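Local coordinates for homoserine O-acetyltransferase (PDB 3I1I), which probably transfers an acetyl group from acetyl-CoA to the hydroxyl of homoserine, an activating step on the route to methionine, at residues E32-L37 / H56-Y61; S42-I47 / Q85-C90; S68-G73 / M152-G157. All coordinates share one frame; numbering follows the deposited sequence.

Contact 1: residues E32-L37 / H56-Y61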
loop_
_atom_site.group_PDB
_atom_site.type_symbol
_atom_site.label_atom_id
_atom_site.label_comp_id
_atom_site.label_asym_id
_atom_site.label_seq_id
_atom_site.Cartn_x
_atom_site.Cartn_y
_atom_site.Cartn_z
ATOM N N GLU A 32 16.027 23.343 -19.297
ATOM C CA GLU A 32 16.356 24.698 -18.967
ATOM C C GLU A 32 17.802 24.710 -18.546
ATOM O O GLU A 32 18.314 23.671 -18.169
ATOM C CB GLU A 32 15.402 25.236 -17.888
ATOM C CG GLU A 32 15.618 24.681 -16.491
ATOM C CD GLU A 32 14.459 24.981 -15.581
ATOM O OE1 GLU A 32 13.352 24.513 -15.920
ATOM O OE2 GLU A 32 14.659 25.662 -14.519
ATOM N N THR A 33 18.462 25.864 -18.641
ATOM C CA THR A 33 19.905 25.982 -18.395
ATOM C C THR A 33 20.181 27.211 -17.538
ATOM O O THR A 33 19.394 28.143 -17.495
ATOM C CB THR A 33 20.735 26.097 -19.728
ATOM O OG1 THR A 33 20.607 27.426 -20.282
ATOM C CG2 THR A 33 20.293 25.047 -20.780
ATOM N N TYR A 34 21.313 27.199 -16.856
ATOM C CA TYR A 34 21.734 28.284 -16.010
ATOM C C TYR A 34 23.232 28.499 -16.240
ATOM O O TYR A 34 23.963 27.563 -16.546
ATOM C CB TYR A 34 21.487 27.988 -14.528
ATOM C CG TYR A 34 20.275 27.138 -14.214
ATOM C CD1 TYR A 34 18.988 27.676 -14.222
ATOM C CD2 TYR A 34 20.408 25.795 -13.863
ATOM C CE1 TYR A 34 17.858 26.882 -13.922
ATOM C CE2 TYR A 34 19.287 25.012 -13.558
ATOM C CZ TYR A 34 18.021 25.555 -13.591
ATOM O OH TYR A 34 16.916 24.775 -13.273
ATOM N N GLY A 35 23.695 29.739 -16.081
ATOM C CA GLY A 35 25.099 30.058 -16.369
ATOM C C GLY A 35 25.416 30.118 -17.861
ATOM O O GLY A 35 24.519 30.147 -18.702
ATOM N N THR A 36 26.709 30.102 -18.169
ATOM C CA THR A 36 27.208 30.363 -19.499
ATOM C C THR A 36 28.158 29.271 -19.963
ATOM O O THR A 36 29.125 28.922 -19.274
ATOM C CB THR A 36 27.971 31.720 -19.510
ATOM O OG1 THR A 36 27.133 32.718 -18.943
ATOM C CG2 THR A 36 28.372 32.173 -20.919
ATOM N N LEU A 37 27.907 28.761 -21.157
ATOM C CA LEU A 37 28.771 27.766 -21.752
ATOM C C LEU A 37 30.108 28.419 -22.122
ATOM O O LEU A 37 30.128 29.461 -22.718
ATOM C CB LEU A 37 28.066 27.231 -22.981
ATOM C CG LEU A 37 28.585 25.978 -23.688
ATOM C CD1 LEU A 37 28.588 24.763 -22.727
ATOM C CD2 LEU A 37 27.726 25.763 -24.946
ATOM N N HIS A 56 12.998 21.998 -13.442
ATOM C CA HIS A 56 13.208 23.211 -12.650
ATOM C C HIS A 56 14.056 22.978 -11.419
ATOM O O HIS A 56 13.583 23.010 -10.294
ATOM C CB HIS A 56 11.854 23.816 -12.245
ATOM C CG HIS A 56 11.939 25.261 -11.885
ATOM N ND1 HIS A 56 12.741 26.151 -12.577
ATOM C CD2 HIS A 56 11.302 25.982 -10.929
ATOM C CE1 HIS A 56 12.614 27.351 -12.035
ATOM N NE2 HIS A 56 11.742 27.275 -11.037
ATOM N N ALA A 57 15.330 22.726 -11.659
ATOM C CA ALA A 57 16.279 22.461 -10.595
ATOM C C ALA A 57 16.662 23.728 -9.823
ATOM O O ALA A 57 17.114 23.637 -8.696
ATOM C CB ALA A 57 17.552 21.810 -11.172
ATOM N N ALA A 58 16.549 24.893 -10.453
ATOM C CA ALA A 58 16.970 26.153 -9.797
ATOM C C ALA A 58 16.272 27.380 -10.367
ATOM O O ALA A 58 15.656 27.361 -11.449
ATOM C CB ALA A 58 18.501 26.326 -9.866
ATOM N N GLY A 59 16.326 28.448 -9.580
ATOM C CA GLY A 59 15.848 29.745 -10.018
ATOM C C GLY A 59 14.346 29.785 -10.120
ATOM O O GLY A 59 13.647 28.995 -9.465
ATOM N N LYS A 60 13.875 30.751 -10.919
ATOM C CA LYS A 60 12.448 31.034 -11.076
ATOM C C LYS A 60 12.122 31.389 -12.494
ATOM O O LYS A 60 12.957 31.945 -13.210
ATOM C CB LYS A 60 12.026 32.215 -10.221
ATOM C CG LYS A 60 12.584 32.265 -8.808
ATOM C CD LYS A 60 11.801 33.291 -7.989
ATOM C CE LYS A 60 12.225 33.327 -6.536
ATOM N NZ LYS A 60 11.233 34.027 -5.646
ATOM N N TYR A 61 10.883 31.094 -12.872
ATOM C CA TYR A 61 10.375 31.384 -14.198
ATOM C C TYR A 61 9.785 32.814 -14.305
ATOM O O TYR A 61 9.701 33.361 -15.391
ATOM C CB TYR A 61 9.294 30.383 -14.589
ATOM C CG TYR A 61 9.750 28.957 -14.763
ATOM C CD1 TYR A 61 10.771 28.627 -15.663
ATOM C CD2 TYR A 61 9.130 27.926 -14.070
ATOM C CE1 TYR A 61 11.181 27.309 -15.831
ATOM C CE2 TYR A 61 9.517 26.619 -14.237
ATOM C CZ TYR A 61 10.553 26.312 -15.123
ATOM O OH TYR A 61 10.933 25.011 -15.288
#
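The carboxylate of Glu32 is gripped through both of its oxygens by ring side chains of the 56-61 loop. His56 ND1 donates to Glu32 OE2 at 2.8 Å, a nearly straight bond (167°) that lies in the imidazole plane and uses the syn lone pair of the oxygen. Tyr61 OH donates to the syn side of Glu32 OE1 at 2.5 Å, and the tyrosine and imidazole rings lie over one another, with Tyr61 CE2 above the centre of the His56 ring. Tyr34, two residues along the same strand as Glu32, gives OE2 a second donor: its OH meets that oxygen at 2.7 Å from above the carboxylate plane. The same hydroxyl accepts the backbone N-H of Ala58, N to OH 2.8 Å, in a bent bond, while Ala58 CB rests on one face of the Tyr34 ring. With CG swung beside the backbone N (chi1 -33°), this ring extends from the strand into the loop backbone. Ser55 OG, just before the loop segment, also bonds to Glu32 OE1; so many partners on the buried carboxylate would probably favour its ionised form. Asp65 holds the backbone N of Tyr61, and Asp72 that of Gly59. The arrangement is a His-carboxylate hydrogen bond, with two tyrosine hydroxyls on the same acid, joining the loop after strand 44-48 to strand 24-34 of the alpha/beta hydrolase sheet.

Contact 2: residues S42-I47 / Q85-C90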
loop_
_atom_site.group_PDB
_atom_site.type_symbol
_atom_site.label_atom_id
_atom_site.label_comp_id
_atom_site.label_asym_id
_atom_site.label_seq_id
_atom_site.Cartn_x
_atom_site.Cartn_y
_atom_site.Cartn_z
ATOM N N SER A 42 33.640 23.015 -21.886
ATOM C CA SER A 42 34.208 22.107 -20.904
ATOM C C SER A 42 33.625 22.319 -19.514
ATOM O O SER A 42 34.076 21.686 -18.569
ATOM C CB SER A 42 35.723 22.330 -20.820
ATOM O OG SER A 42 35.974 23.694 -20.564
ATOM N N ASN A 43 32.644 23.194 -19.373
ATOM C CA ASN A 43 32.095 23.514 -18.047
ATOM C C ASN A 43 30.616 23.113 -17.860
ATOM O O ASN A 43 29.864 23.768 -17.143
ATOM C CB ASN A 43 32.299 25.006 -17.768
ATOM C CG ASN A 43 31.494 25.886 -18.696
ATOM O OD1 ASN A 43 31.149 25.470 -19.813
ATOM N ND2 ASN A 43 31.137 27.083 -18.223
ATOM N N VAL A 44 30.209 22.029 -18.503
ATOM C CA VAL A 44 28.808 21.599 -18.454
ATOM C C VAL A 44 28.525 20.568 -17.350
ATOM O O VAL A 44 29.212 19.544 -17.244
ATOM C CB VAL A 44 28.347 20.990 -19.805
ATOM C CG1 VAL A 44 26.837 20.646 -19.764
ATOM C CG2 VAL A 44 28.686 21.954 -20.970
ATOM N N ILE A 45 27.500 20.853 -16.549
ATOM C CA ILE A 45 26.996 19.936 -15.529
ATOM C C ILE A 45 25.550 19.620 -15.848
ATOM O O ILE A 45 24.734 20.526 -15.970
ATOM C CB ILE A 45 27.078 20.564 -14.127
ATOM C CG1 ILE A 45 28.541 20.905 -13.794
ATOM C CG2 ILE A 45 26.492 19.622 -13.113
ATOM C CD1 ILE A 45 28.825 21.487 -12.358
ATOM N N LEU A 46 25.232 18.349 -16.010
ATOM C CA LEU A 46 23.862 17.927 -16.248
ATOM C C LEU A 46 23.275 17.459 -14.930
ATOM O O LEU A 46 23.895 16.657 -14.260
ATOM C CB LEU A 46 23.832 16.788 -17.283
ATOM C CG LEU A 46 22.461 16.169 -17.578
ATOM C CD1 LEU A 46 21.450 17.210 -18.104
ATOM C CD2 LEU A 46 22.610 14.971 -18.512
ATOM N N ILE A 47 22.121 18.018 -14.551
ATOM C CA ILE A 47 21.357 17.673 -13.345
ATOM C C ILE A 47 20.131 16.880 -13.792
ATOM O O ILE A 47 19.437 17.257 -14.735
ATOM C CB ILE A 47 20.790 18.942 -12.639
ATOM C CG1 ILE A 47 21.891 19.941 -12.272
ATOM C CG2 ILE A 47 20.016 18.586 -11.355
ATOM C CD1 ILE A 47 22.912 19.446 -11.334
ATOM N N GLN A 85 30.554 29.803 -12.927
ATOM C CA GLN A 85 31.632 28.971 -13.456
ATOM C C GLN A 85 31.156 27.855 -14.357
ATOM O O GLN A 85 31.837 27.499 -15.311
ATOM C CB GLN A 85 32.320 28.362 -12.282
ATOM C CG GLN A 85 33.685 27.911 -12.580
ATOM C CD GLN A 85 34.370 27.433 -11.330
ATOM O OE1 GLN A 85 34.179 28.003 -10.233
ATOM N NE2 GLN A 85 35.183 26.377 -11.476
ATOM N N TYR A 86 29.983 27.302 -14.075
ATOM C CA TYR A 86 29.487 26.152 -14.821
ATOM C C TYR A 86 28.229 26.491 -15.635
ATOM O O TYR A 86 27.429 27.369 -15.275
ATOM C CB TYR A 86 29.194 24.993 -13.862
ATOM C CG TYR A 86 30.434 24.455 -13.202
ATOM C CD1 TYR A 86 31.390 23.839 -13.952
ATOM C CD2 TYR A 86 30.649 24.574 -11.827
ATOM C CE1 TYR A 86 32.537 23.358 -13.400
ATOM C CE2 TYR A 86 31.818 24.083 -11.247
ATOM C CZ TYR A 86 32.755 23.470 -12.050
ATOM O OH TYR A 86 33.938 22.952 -11.563
ATOM N N PHE A 87 28.066 25.772 -16.738
ATOM C CA PHE A 87 26.847 25.838 -17.513
ATOM C C PHE A 87 26.033 24.628 -17.069
ATOM O O PHE A 87 26.439 23.489 -17.304
ATOM C CB PHE A 87 27.194 25.761 -18.996
ATOM C CG PHE A 87 26.012 25.808 -19.892
ATOM C CD1 PHE A 87 25.204 26.931 -19.918
ATOM C CD2 PHE A 87 25.706 24.750 -20.696
ATOM C CE1 PHE A 87 24.111 26.995 -20.734
ATOM C CE2 PHE A 87 24.602 24.798 -21.537
ATOM C CZ PHE A 87 23.801 25.929 -21.555
ATOM N N VAL A 88 24.891 24.858 -16.434
ATOM C CA VAL A 88 24.123 23.775 -15.825
ATOM C C VAL A 88 22.861 23.498 -16.620
ATOM O O VAL A 88 22.155 24.435 -16.970
ATOM C CB VAL A 88 23.752 24.133 -14.371
ATOM C CG1 VAL A 88 22.865 23.033 -13.725
ATOM C CG2 VAL A 88 25.011 24.411 -13.548
ATOM N N ILE A 89 22.590 22.218 -16.926
ATOM C CA ILE A 89 21.395 21.826 -17.679
ATOM C C ILE A 89 20.543 20.857 -16.859
ATOM O O ILE A 89 21.054 20.025 -16.116
ATOM C CB ILE A 89 21.752 21.065 -18.992
ATOM C CG1 ILE A 89 22.810 21.824 -19.791
ATOM C CG2 ILE A 89 20.462 20.770 -19.843
ATOM C CD1 ILE A 89 23.415 21.018 -20.982
ATOM N N CYS A 90 19.232 20.948 -17.020
ATOM C CA CYS A 90 18.322 20.002 -16.414
ATOM C C CYS A 90 17.148 19.824 -17.332
ATOM O O CYS A 90 16.671 20.789 -17.896
ATOM C CB CYS A 90 17.857 20.565 -15.080
ATOM S SG CYS A 90 16.898 19.364 -14.114
#
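Parallel pairing runs from Asn43 O and Phe87 N to Ile47 N and Ile89 O. Phe87 N bonds to Asn43 O at 2.7 Å; Ile45 then gives its N-H to Phe87 O and takes that of Ile89 on its own O, and Ile47 N closes the run on Ile89 O at 2.8 Å, almost straight (178°). The strand axes approach to 4.6 Å and diverge by 24°, a twist usual in parallel sheets.

Packing is closest on the face that carries Ile45, Ile47 and Val88. Ile45 keeps an extended chain (chi2 -177°), which carries CD1 over one face of the Tyr86 ring, 3.7 Å from its centroid, as a CH-pi contact. Ile47 CG1 meets Val88 CG1 at 3.6 Å, and Met152 packs beside both isoleucines. Across the sheet, Val44 CG1 touches Ile89 CD1 at 3.7 Å and Leu46 CD1 lies against Ile89 CB, under helix 129-142. Val44 and Phe87 sit there side by side more loosely, CG2 to CD2 at 4.1 Å, and the phenyl ring leads away toward Leu37 of its own chain and Ser297 of a neighbouring subunit.

The start of the contact is its solvent side. Gln85 is exposed and lends chiefly its carbonyl, which Asn43 ND2 reaches at 3.0 Å, with the oxygen in the amide plane but the donor above the carbonyl plane. The other hydrogen-bonding partners of this amide, Thr36 O for ND2 and Asn38 N for OD1, tie it to the preceding loop. Polar side-chain chemistry is thus concentrated at the entry, where one amide bonds to three backbone groups; beyond it, the bonds between the two strands are all main-chain, and mostly apolar side chains pack on both faces.

Contact 3: residues S68-G73 / M152-G157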
loop_
_atom_site.group_PDB
_atom_site.type_symbol
_atom_site.label_atom_id
_atom_site.label_comp_id
_atom_site.label_asym_id
_atom_site.label_seq_id
_atom_site.Cartn_x
_atom_site.Cartn_y
_atom_site.Cartn_z
ATOM N N SER A 68 11.388 28.639 -5.574
ATOM C CA SER A 68 12.448 28.379 -6.513
ATOM C C SER A 68 12.540 26.888 -6.806
ATOM O O SER A 68 11.894 26.090 -6.188
ATOM C CB SER A 68 13.771 28.821 -5.925
ATOM O OG SER A 68 13.663 30.137 -5.468
ATOM N N GLY A 69 13.388 26.534 -7.751
ATOM C CA GLY A 69 13.548 25.159 -8.170
ATOM C C GLY A 69 14.093 24.259 -7.091
ATOM O O GLY A 69 14.673 24.704 -6.122
ATOM N N TRP A 70 13.938 22.973 -7.306
ATOM C CA TRP A 70 14.042 21.995 -6.220
ATOM C C TRP A 70 15.453 21.787 -5.604
ATOM O O TRP A 70 15.581 21.218 -4.516
ATOM C CB TRP A 70 13.394 20.694 -6.665
ATOM C CG TRP A 70 13.915 20.152 -7.918
ATOM C CD1 TRP A 70 13.361 20.274 -9.145
ATOM C CD2 TRP A 70 15.127 19.404 -8.085
ATOM N NE1 TRP A 70 14.144 19.642 -10.079
ATOM C CE2 TRP A 70 15.235 19.092 -9.453
ATOM C CE3 TRP A 70 16.111 18.945 -7.207
ATOM C CZ2 TRP A 70 16.309 18.335 -9.988
ATOM C CZ3 TRP A 70 17.190 18.171 -7.734
ATOM C CH2 TRP A 70 17.277 17.896 -9.118
ATOM N N TRP A 71 16.500 22.239 -6.282
ATOM C CA TRP A 71 17.874 22.191 -5.751
ATOM C C TRP A 71 18.501 23.585 -5.760
ATOM O O TRP A 71 19.736 23.736 -5.888
ATOM C CB TRP A 71 18.743 21.185 -6.536
ATOM C CG TRP A 71 19.197 19.959 -5.781
ATOM C CD1 TRP A 71 18.787 19.554 -4.549
ATOM C CD2 TRP A 71 20.117 18.953 -6.238
ATOM N NE1 TRP A 71 19.410 18.375 -4.191
ATOM C CE2 TRP A 71 20.219 17.978 -5.216
ATOM C CE3 TRP A 71 20.854 18.774 -7.418
ATOM C CZ2 TRP A 71 21.045 16.865 -5.318
ATOM C CZ3 TRP A 71 21.684 17.659 -7.529
ATOM C CH2 TRP A 71 21.774 16.717 -6.480
ATOM N N ASP A 72 17.660 24.599 -5.566
ATOM C CA ASP A 72 18.097 25.993 -5.684
ATOM C C ASP A 72 19.230 26.322 -4.739
ATOM O O ASP A 72 20.143 27.072 -5.094
ATOM C CB ASP A 72 16.955 26.977 -5.462
ATOM C CG ASP A 72 17.350 28.403 -5.812
ATOM O OD1 ASP A 72 17.432 28.748 -7.033
ATOM O OD2 ASP A 72 17.616 29.179 -4.864
ATOM N N GLY A 73 19.195 25.756 -3.537
ATOM C CA GLY A 73 20.248 25.990 -2.572
ATOM C C GLY A 73 21.638 25.543 -2.997
ATOM O O GLY A 73 22.622 26.042 -2.463
HETATM N N MSE A 152 24.742 14.473 -12.397
HETATM C CA MSE A 152 24.324 14.303 -11.017
HETATM C C MSE A 152 22.837 14.449 -10.834
HETATM O O MSE A 152 22.153 14.993 -11.676
HETATM C CB MSE A 152 25.038 15.295 -10.129
HETATM C CG MSE A 152 24.841 16.707 -10.533
HETATM SE SE MSE A 152 26.111 17.872 -9.511
HETATM C CE MSE A 152 25.585 17.394 -7.557
ATOM N N GLY A 153 22.377 13.929 -9.709
ATOM C CA GLY A 153 20.994 13.961 -9.336
ATOM C C GLY A 153 20.700 13.174 -8.058
ATOM O O GLY A 153 21.498 12.302 -7.624
ATOM N N PRO A 154 19.549 13.492 -7.425
ATOM C CA PRO A 154 19.114 12.732 -6.257
ATOM C C PRO A 154 18.122 11.695 -6.679
ATOM O O PRO A 154 17.311 11.967 -7.544
ATOM C CB PRO A 154 18.441 13.791 -5.389
ATOM C CG PRO A 154 17.754 14.708 -6.422
ATOM C CD PRO A 154 18.754 14.720 -7.613
ATOM N N SER A 155 18.229 10.504 -6.098
ATOM C CA SER A 155 17.193 9.445 -6.201
ATOM C C SER A 155 16.965 9.018 -7.646
ATOM O O SER A 155 17.930 8.624 -8.278
ATOM C CB SER A 155 15.918 9.871 -5.501
ATOM O OG SER A 155 15.010 8.785 -5.374
ATOM N N ALA A 156 15.752 9.083 -8.205
ATOM C CA ALA A 156 15.620 8.738 -9.650
ATOM C C ALA A 156 16.580 9.556 -10.503
ATOM O O ALA A 156 17.084 9.065 -11.502
ATOM C CB ALA A 156 14.180 8.909 -10.171
ATOM N N GLY A 157 16.851 10.787 -10.089
ATOM C CA GLY A 157 17.825 11.620 -10.773
ATOM C C GLY A 157 19.225 11.005 -10.744
ATOM O O GLY A 157 19.978 11.067 -11.744
#
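One face of the Trp71 indole carries Pro154 CD and, from the adjacent residue, Trp70 CZ3, each offset toward the rim. Pro154 CD is 4.0 Å from the centroid of the six-membered ring and 20° off its normal, a CH-pi contact over the face. Obliquely to the same ring, the methyl CE of the selenomethionine at Met152 reaches Trp71 CZ3 at 3.9 Å. That chain is bent at its end (chi3 -57°), which turns CE back toward the indole. Trp70 meets the proline obliquely too, its CZ3 3.7 Å from Pro154 CG, so the pyrrolidine ring is in touch with both indoles. The contact between the segments is purely apolar, and the indole nitrogens are held elsewhere, Trp70 NE1 by Thr54 O and Trp71 NE1 by Gly354 O. Just past the proline the chain turns sharply at Ser155, whose phi/psi of 61°/-123° is a strained combination for a residue other than glycine, and enters helix 156-167. Ser155 OG is hydrogen-bonded to His351 NE2. Strand, tight turn and helix with the sequence Gly-Pro-Ser-Ala-Gly match the nucleophile elbow of alpha/beta hydrolases, Ser155 being the probable nucleophile.

How the contacts relate
The three contacts step across one sheet, from strand 24-34 through 87-91 and 44-48 to 150-154. Contacts 1 and 2, centres about 10 Å apart, share strand pairing, Tyr34 O to Val88 N being 2.9 Å. Contact 2 passes to contact 3, about 13 Å away between centres, through Leu46 O and Met152 N at 3.0 Å and through Ile47, which packs on Met152 and Trp70. Contacts 1 and 3, about 12 Å apart by centres, are joined within the loop between strands 44-48 and 75-76, where Ala57 O meets Trp71 N at 2.9 Å. Contact 3 holds the probable nucleophile, Ser155, which with His351 and Asp318 is consistent with a Ser-His-Asp catalytic triad.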